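Local atomic coordinates of sterol regulatory element-binding protein cleavage-activating protein (Schizosaccharomyces pombe, PDB entry 4YHC), a protein that acts as the escort required for processing of the SREBP Sre1 at low sterol and low oxygen, represented here by its WD40 domain. Residues Q85-V89 and L100-S104; E134-L140 and V151-E157. The protein carries 9 engineered substitutions. All coordinates share one frame; numbering follows the deposited sequence.

Interaction 1: Q85-V89 and L100-S104; sequences QGNYV and LNVES
The amide N of Val-102 donates to Asn-87 O at 2.7 Å and 170°, the shortest of three backbone bonds joining the two arms of this hairpin. The others form the reciprocal pair between Val-89 and Leu-100, with Val-89 O receiving Leu-100 N at 2.8 Å. Leu-100 O, already taken by Val-89 N, also receives the CA-H of Tyr-88, a weaker contact. The hairpin supplies the two middle strands of the four-stranded blade assigned by prediction to the second WD repeat of a beta-propeller. Asn-101 lies obliquely against the Tyr-88 ring, its ND2 3.7 Å from Tyr-88 CE1. With CG anti to the backbone N (chi1 -174°), its OD1 reaches forward to Ser-104 N at 2.9 Å, which approaches from above the carbonyl plane (an Asx motif); Glu-103 N adds a weak bond. Replacing Asn-101 with alanine would probably leave both amides without this acceptor and the tyrosine ring without its oblique neighbour. Away from the tyrosine, Val-89 CG2 meets Val-102 CG1 at 3.4 Å, closer than usual van der Waals contact, the side chains crossing at about a right angle. Glu-103, though poorly ordered, is salt-bridged through OE1 to Lys-65 and Lys-43. Main-chain bonds thus fix the pairing, while a side-chain amide shapes the turn that follows.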
ATOM      1  N   GLN A  85       5.184  10.393   7.318  1.00 23.18           N
ATOM      2  CA  GLN A  85       6.141  11.299   6.666  1.00 23.69           C
ATOM      3  C   GLN A  85       7.452  10.656   6.346  1.00 23.61           C
ATOM      4  O   GLN A  85       8.296  11.255   5.656  1.00 23.61           O
ATOM      5  CB  GLN A  85       6.358  12.573   7.532  1.00 45.93           C
ATOM      6  CG  GLN A  85       5.175  13.536   7.521  1.00 56.43           C
ATOM      7  CD  GLN A  85       4.745  13.891   6.100  1.00 75.87           C
ATOM      8  OE1 GLN A  85       5.511  14.494   5.332  1.00 87.08           O
ATOM      9  NE2 GLN A  85       3.525  13.474   5.718  1.00 77.66           N
ATOM     10  N   GLY A  86       7.642   9.417   6.771  1.00 22.65           N
ATOM     11  CA  GLY A  86       8.884   8.733   6.442  1.00 21.28           C
ATOM     12  C   GLY A  86      10.133   9.132   7.199  1.00 21.47           C
ATOM     13  O   GLY A  86      11.254   8.978   6.688  1.00 20.25           O
ATOM     14  N   ASN A  87       9.948   9.684   8.392  1.00 21.07           N
ATOM     15  CA  ASN A  87      11.075  10.129   9.224  1.00 26.13           C
ATOM     16  C   ASN A  87      11.419   9.198  10.354  1.00 24.88           C
ATOM     17  O   ASN A  87      12.552   9.243  10.868  1.00 28.28           O
ATOM     18  CB  ASN A  87      10.800  11.515   9.815  1.00 31.60           C
ATOM     19  CG  ASN A  87      10.620  12.546   8.743  1.00 36.77           C
ATOM     20  OD1 ASN A  87      11.378  12.590   7.804  1.00 39.96           O
ATOM     21  ND2 ASN A  87       9.555  13.287   8.816  1.00 34.65           N
ATOM     22  N   TYR A  88      10.446   8.386  10.763  1.00 20.90           N
ATOM     23  CA  TYR A  88      10.622   7.428  11.842  1.00 23.33           C
ATOM     24  C   TYR A  88      10.204   6.008  11.407  1.00 24.76           C
ATOM     25  O   TYR A  88       9.290   5.821  10.581  1.00 18.88           O
ATOM     26  CB  TYR A  88       9.766   7.878  13.061  1.00 19.56           C
ATOM     27  CG  TYR A  88      10.124   9.251  13.497  1.00 25.06           C
ATOM     28  CD1 TYR A  88      11.300   9.498  14.239  1.00 32.04           C
ATOM     29  CD2 TYR A  88       9.359  10.327  13.142  1.00 32.97           C
ATOM     30  CE1 TYR A  88      11.660  10.790  14.607  1.00 26.70           C
ATOM     31  CE2 TYR A  88       9.737  11.630  13.495  1.00 35.28           C
ATOM     32  CZ  TYR A  88      10.896  11.843  14.218  1.00 31.88           C
ATOM     33  OH  TYR A  88      11.247  13.144  14.563  1.00 36.88           O
ATOM     34  N   VAL A  89      10.874   5.023  11.950  1.00 20.36           N
ATOM     35  CA  VAL A  89      10.486   3.624  11.773  1.00 19.53           C
ATOM     36  C   VAL A  89      10.270   3.014  13.154  1.00 24.43           C
ATOM     37  O   VAL A  89      11.058   3.332  14.119  1.00 21.01           O
ATOM     38  CB  VAL A  89      11.553   2.841  11.015  1.00 27.16           C
ATOM     39  CG1 VAL A  89      11.037   1.471  10.636  1.00 27.14           C
ATOM     40  CG2 VAL A  89      11.908   3.530   9.711  1.00 29.29           C
ATOM     41  N   LEU A 100      13.115   4.399  15.735  1.00 20.71           N
ATOM     42  CA  LEU A 100      14.280   5.027  15.140  1.00 24.17           C
ATOM     43  C   LEU A 100      13.985   6.228  14.299  1.00 27.58           C
ATOM     44  O   LEU A 100      13.046   6.260  13.479  1.00 20.51           O
ATOM     45  CB  LEU A 100      15.055   4.057  14.290  1.00 24.21           C
ATOM     46  CG  LEU A 100      15.671   2.865  15.021  1.00 37.14           C
ATOM     47  CD1 LEU A 100      15.185   1.633  14.293  1.00 40.94           C
ATOM     48  CD2 LEU A 100      17.211   2.877  15.093  1.00 27.08           C
ATOM     49  N   ASN A 101      14.860   7.183  14.432  1.00 24.02           N
ATOM     50  CA  ASN A 101      14.833   8.359  13.623  1.00 25.85           C
ATOM     51  C   ASN A 101      15.606   7.979  12.385  1.00 28.71           C
ATOM     52  O   ASN A 101      16.774   7.553  12.483  1.00 29.95           O
ATOM     53  CB  ASN A 101      15.493   9.491  14.393  1.00 25.28           C
ATOM     54  CG  ASN A 101      15.388  10.816  13.685  1.00 36.92           C
ATOM     55  OD1 ASN A 101      15.456  10.910  12.464  1.00 32.65           O
ATOM     56  ND2 ASN A 101      15.181  11.847  14.456  1.00 41.24           N
ATOM     57  N   VAL A 102      14.991   8.076  11.196  1.00 28.50           N
ATOM     58  CA  VAL A 102      15.756   7.663   9.999  1.00 28.77           C
ATOM     59  C   VAL A 102      16.365   8.869   9.281  1.00 34.82           C
ATOM     60  O   VAL A 102      17.322   8.681   8.555  1.00 36.29           O
ATOM     61  CB  VAL A 102      14.993   6.759   9.012  1.00 32.08           C
ATOM     62  CG1 VAL A 102      14.808   5.359   9.597  1.00 32.75           C
ATOM     63  CG2 VAL A 102      13.656   7.340   8.643  1.00 27.41           C
ATOM     64  N   GLU A 103      15.853  10.071   9.555  1.00 33.49           N
ATOM     65  CA  GLU A 103      16.322  11.305   8.936  1.00 38.06           C
ATOM     66  C   GLU A 103      17.648  11.687   9.548  1.00 42.19           C
ATOM     67  O   GLU A 103      18.603  11.918   8.844  1.00 47.06           O
ATOM     68  CB  GLU A 103      15.254  12.424   9.092  1.00 70.45           C
ATOM     69  CG  GLU A 103      15.011  13.282   7.840  1.00 79.25           C
ATOM     70  CD  GLU A 103      14.775  12.431   6.577  1.00 87.48           C
ATOM     71  OE1 GLU A 103      13.702  11.776   6.440  1.00 84.41           O
ATOM     72  OE2 GLU A 103      15.682  12.368   5.721  1.00 93.29           O
ATOM     73  N   SER A 104      17.744  11.682  10.868  1.00 45.12           N
ATOM     74  CA  SER A 104      19.061  11.767  11.541  1.00 53.86           C
ATOM     75  C   SER A 104      19.294  10.514  12.381  1.00 49.06           C
ATOM     76  O   SER A 104      18.863  10.468  13.556  1.00 50.80           O
ATOM     77  CB  SER A 104      19.138  13.017  12.446  1.00 65.46           C
ATOM     78  OG  SER A 104      18.683  14.181  11.765  1.00 73.08           O
TER

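Interaction 2: E134-L140 and V151-E157; sequences EWKNFEL and VFSLTIE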
ATOM      1  N   GLU A 134       9.021  21.353  16.141  1.00 69.44           N
ATOM      2  CA  GLU A 134       9.514  21.220  17.528  1.00 71.06           C
ATOM      3  C   GLU A 134       9.246  19.868  18.170  1.00 72.38           C
ATOM      4  O   GLU A 134      10.162  19.200  18.661  1.00 78.14           O
ATOM      5  CB  GLU A 134       8.933  22.327  18.412  1.00 73.12           C
ATOM      6  CG  GLU A 134       9.764  23.600  18.327  1.00 85.40           C
ATOM      7  CD  GLU A 134       9.062  24.830  18.856  1.00 91.12           C
ATOM      8  OE1 GLU A 134       8.256  24.686  19.802  1.00 94.28           O
ATOM      9  OE2 GLU A 134       9.344  25.929  18.326  1.00 89.13           O
ATOM     10  N   TRP A 135       7.983  19.480  18.187  1.00 62.61           N
ATOM     11  CA  TRP A 135       7.588  18.220  18.788  1.00 63.66           C
ATOM     12  C   TRP A 135       6.453  17.640  17.955  1.00 47.62           C
ATOM     13  O   TRP A 135       5.748  18.358  17.244  1.00 43.96           O
ATOM     14  CB  TRP A 135       7.151  18.418  20.252  1.00 72.87           C
ATOM     15  CG  TRP A 135       6.026  19.369  20.369  1.00 83.95           C
ATOM     16  CD1 TRP A 135       6.087  20.732  20.245  1.00 89.48           C
ATOM     17  CD2 TRP A 135       4.643  19.046  20.572  1.00 91.39           C
ATOM     18  NE1 TRP A 135       4.832  21.278  20.385  1.00 94.15           N
ATOM     19  CE2 TRP A 135       3.925  20.267  20.579  1.00 94.59           C
ATOM     20  CE3 TRP A 135       3.942  17.849  20.756  1.00 93.41           C
ATOM     21  CZ2 TRP A 135       2.539  20.322  20.768  1.00 93.94           C
ATOM     22  CZ3 TRP A 135       2.562  17.905  20.939  1.00 94.58           C
ATOM     23  CH2 TRP A 135       1.879  19.134  20.945  1.00 94.78           C
ATOM     24  N   LYS A 136       6.299  16.336  18.031  1.00 37.24           N
ATOM     25  CA  LYS A 136       5.197  15.657  17.354  1.00 37.41           C
ATOM     26  C   LYS A 136       4.561  14.630  18.275  1.00 38.93           C
ATOM     27  O   LYS A 136       5.254  13.900  19.009  1.00 40.40           O
ATOM     28  CB  LYS A 136       5.698  14.882  16.147  1.00 41.50           C
ATOM     29  CG  LYS A 136       6.549  15.656  15.181  1.00 47.77           C
ATOM     30  CD  LYS A 136       6.967  14.740  14.041  1.00 47.19           C
ATOM     31  CE  LYS A 136       7.881  15.459  13.068  1.00 59.99           C
ATOM     32  NZ  LYS A 136       7.616  16.929  12.928  1.00 63.60           N
ATOM     33  N   ASN A 137       3.255  14.508  18.161  1.00 33.23           N
ATOM     34  CA  ASN A 137       2.533  13.454  18.809  1.00 33.09           C
ATOM     35  C   ASN A 137       1.925  12.468  17.815  1.00 29.28           C
ATOM     36  O   ASN A 137       1.482  12.881  16.755  1.00 24.68           O
ATOM     37  CB  ASN A 137       1.411  14.073  19.604  1.00 43.00           C
ATOM     38  CG  ASN A 137       0.786  13.072  20.505  1.00 55.36           C
ATOM     39  OD1 ASN A 137      -0.404  12.770  20.399  1.00 66.72           O
ATOM     40  ND2 ASN A 137       1.609  12.476  21.347  1.00 48.33           N
ATOM     41  N   PHE A 138       1.945  11.184  18.149  1.00 28.34           N
ATOM     42  CA  PHE A 138       1.405  10.131  17.300  1.00 29.47           C
ATOM     43  C   PHE A 138       0.621   9.187  18.158  1.00 31.52           C
ATOM     44  O   PHE A 138       0.899   9.057  19.341  1.00 29.94           O
ATOM     45  CB  PHE A 138       2.500   9.290  16.608  1.00 30.49           C
ATOM     46  CG  PHE A 138       3.363  10.051  15.647  1.00 28.57           C
ATOM     47  CD1 PHE A 138       2.936  10.308  14.326  1.00 30.16           C
ATOM     48  CD2 PHE A 138       4.572  10.560  16.054  1.00 25.39           C
ATOM     49  CE1 PHE A 138       3.740  10.995  13.444  1.00 25.83           C
ATOM     50  CE2 PHE A 138       5.383  11.260  15.160  1.00 25.04           C
ATOM     51  CZ  PHE A 138       4.968  11.489  13.872  1.00 27.01           C
ATOM     52  N   GLU A 139      -0.334   8.496  17.533  1.00 30.81           N
ATOM     53  CA  GLU A 139      -0.833   7.245  18.062  1.00 34.58           C
ATOM     54  C   GLU A 139      -0.276   6.053  17.313  1.00 28.92           C
ATOM     55  O   GLU A 139      -0.314   6.013  16.089  1.00 30.82           O
ATOM     56  CB  GLU A 139      -2.339   7.277  18.058  1.00 46.50           C
ATOM     57  CG  GLU A 139      -2.838   8.341  19.026  1.00 62.50           C
ATOM     58  CD  GLU A 139      -4.332   8.487  19.018  1.00 71.43           C
ATOM     59  OE1 GLU A 139      -4.870   8.828  17.930  1.00 68.72           O
ATOM     60  OE2 GLU A 139      -4.941   8.237  20.102  1.00 78.19           O
ATOM     61  N   LEU A 140       0.300   5.112  18.053  1.00 22.75           N
ATOM     62  CA  LEU A 140       0.900   3.933  17.497  1.00 27.88           C
ATOM     63  C   LEU A 140      -0.031   2.802  17.829  1.00 30.11           C
ATOM     64  O   LEU A 140      -0.213   2.466  19.032  1.00 27.94           O
ATOM     65  CB  LEU A 140       2.271   3.641  18.114  1.00 27.14           C
ATOM     66  CG  LEU A 140       3.496   3.277  17.317  1.00 32.34           C
ATOM     67  CD1 LEU A 140       4.555   2.620  18.218  1.00 23.70           C
ATOM     68  CD2 LEU A 140       3.233   2.443  16.077  1.00 36.69           C
ATOM     69  N   VAL A 151      -3.399   0.813  21.797  1.00 29.95           N
ATOM     70  CA  VAL A 151      -2.993   2.123  21.282  1.00 31.66           C
ATOM     71  C   VAL A 151      -2.145   2.913  22.234  1.00 34.13           C
ATOM     72  O   VAL A 151      -2.477   3.077  23.399  1.00 32.85           O
ATOM     73  CB  VAL A 151      -4.138   2.947  20.651  1.00 41.72           C
ATOM     74  CG1 VAL A 151      -5.476   2.239  20.724  1.00 39.33           C
ATOM     75  CG2 VAL A 151      -4.146   4.382  21.097  1.00 38.91           C
ATOM     76  N   PHE A 152      -0.982   3.296  21.706  1.00 29.51           N
ATOM     77  CA  PHE A 152       0.067   3.927  22.448  1.00 28.36           C
ATOM     78  C   PHE A 152       0.133   5.361  22.042  1.00 33.18           C
ATOM     79  O   PHE A 152      -0.022   5.703  20.884  1.00 29.36           O
ATOM     80  CB  PHE A 152       1.387   3.305  22.158  1.00 22.51           C
ATOM     81  CG  PHE A 152       1.536   1.895  22.658  1.00 27.59           C
ATOM     82  CD1 PHE A 152       1.220   0.829  21.868  1.00 28.31           C
ATOM     83  CD2 PHE A 152       2.117   1.641  23.901  1.00 27.62           C
ATOM     84  CE1 PHE A 152       1.389  -0.473  22.304  1.00 30.25           C
ATOM     85  CE2 PHE A 152       2.323   0.350  24.328  1.00 29.77           C
ATOM     86  CZ  PHE A 152       1.964  -0.714  23.537  1.00 31.28           C
ATOM     87  N   SER A 153       0.321   6.231  23.019  1.00 34.21           N
ATOM     88  CA  SER A 153       0.583   7.637  22.711  1.00 33.02           C
ATOM     89  C   SER A 153       2.084   7.797  22.717  1.00 30.41           C
ATOM     90  O   SER A 153       2.774   7.391  23.669  1.00 23.71           O
ATOM     91  CB  SER A 153      -0.041   8.585  23.747  1.00 33.14           C
ATOM     92  OG  SER A 153       0.322   9.905  23.416  1.00 34.56           O
ATOM     93  N   LEU A 154       2.574   8.346  21.614  1.00 28.08           N
ATOM     94  CA  LEU A 154       3.994   8.487  21.379  1.00 31.26           C
ATOM     95  C   LEU A 154       4.267   9.946  21.164  1.00 28.68           C
ATOM     96  O   LEU A 154       3.711  10.541  20.244  1.00 34.44           O
ATOM     97  CB  LEU A 154       4.388   7.662  20.141  1.00 26.97           C
ATOM     98  CG  LEU A 154       5.804   7.766  19.630  1.00 27.57           C
ATOM     99  CD1 LEU A 154       6.843   7.368  20.688  1.00 27.02           C
ATOM    100  CD2 LEU A 154       5.924   6.895  18.386  1.00 24.64           C
ATOM    101  N   THR A 155       5.123  10.523  21.994  1.00 25.12           N
ATOM    102  CA  THR A 155       5.576  11.890  21.759  1.00 29.06           C
ATOM    103  C   THR A 155       7.032  11.899  21.387  1.00 36.02           C
ATOM    104  O   THR A 155       7.860  11.271  22.040  1.00 35.08           O
ATOM    105  CB  THR A 155       5.374  12.826  22.974  1.00 34.02           C
ATOM    106  OG1 THR A 155       3.992  12.883  23.293  1.00 35.22           O
ATOM    107  CG2 THR A 155       5.782  14.237  22.613  1.00 35.05           C
ATOM    108  N   ILE A 156       7.362  12.653  20.353  1.00 32.74           N
ATOM    109  CA  ILE A 156       8.705  12.717  19.871  1.00 32.84           C
ATOM    110  C   ILE A 156       9.194  14.142  19.912  1.00 36.36           C
ATOM    111  O   ILE A 156       8.490  15.066  19.500  1.00 41.71           O
ATOM    112  CB  ILE A 156       8.791  12.166  18.441  1.00 35.46           C
ATOM    113  CG1 ILE A 156       8.511  10.666  18.479  1.00 34.37           C
ATOM    114  CG2 ILE A 156      10.147  12.472  17.820  1.00 34.71           C
ATOM    115  CD1 ILE A 156       8.679   9.992  17.124  1.00 34.28           C
ATOM    116  N   GLU A 157      10.414  14.297  20.430  1.00 38.72           N
ATOM    117  CA  GLU A 157      11.080  15.584  20.472  1.00 46.61           C
ATOM    118  C   GLU A 157      12.460  15.497  19.842  1.00 51.83           C
ATOM    119  O   GLU A 157      12.861  14.475  19.323  1.00 57.95           O
ATOM    120  CB  GLU A 157      11.174  16.057  21.914  1.00 57.07           C
ATOM    121  CG  GLU A 157       9.820  16.331  22.517  1.00 69.35           C
ATOM    122  CD  GLU A 157       9.909  17.088  23.819  1.00 89.16           C
ATOM    123  OE1 GLU A 157       9.325  16.603  24.813  1.00 98.12           O
ATOM    124  OE2 GLU A 157      10.555  18.163  23.856  1.00 93.69           O
TER
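Six main-chain hydrogen bonds, two for each of the pairs Lys-136 with Ile-156, Phe-138 with Leu-154 and Leu-140 with Phe-152, tie the strands together. Ile-156 N to Lys-136 O and Phe-138 N to Leu-154 O are each 2.8 Å long. Between these pairs, CA-H groups of Thr-155 and Glu-139 add softer contacts to strand carbonyls. One side chain joins in: with chi1 at -169° swinging CG beside its own carbonyl carbon, Asn-137 brings ND2 across to Thr-155 OG1 at 3.1 Å, a weak and bent bond (129° at the hydrogen). Its OD1 turns to Thr-129 N, again weakly, so both ends of the amide have partners. The strands run antiparallel, 158° between their directions, as the middle pair of the four-stranded propeller blade predicted to be the third WD repeat. On the face bearing Phe-138, Leu-140, Leu-154 and Ile-156 the contacts turn apolar. Phe-138 CE2 meets Ile-156 CD1 at 4.0 Å, the two side chains crossing at a slant, while the same ring packs edge-to-face with Trp-125 of the neighbouring strand. Further along, Leu-140 CG lies 4.5 Å from Leu-154 CD2. Phe-152 offers the edge of its ring, through CD1, to Leu-140 O at 3.6 Å.

Interactions 1 and 2 illustrate how a propeller is built: each lies in the middle hairpin of one blade, and the blades follow one another along the chain. Their centres lie about 13 Å apart, and they meet through Tyr-88, whose OH packs on Ile-156 CG2 at 3.5 Å while its CE2 lies 4.2 Å from Lys-136 CD. The ring beside Asn-101 in one hairpin therefore also lines the seam to the next. Asp-83, whose OD1 accepts from the backbone N of Asn-87 and Tyr-88, is also touched by Phe-138 of the next blade. Both hairpins fall within the region probably involved in binding Sre1.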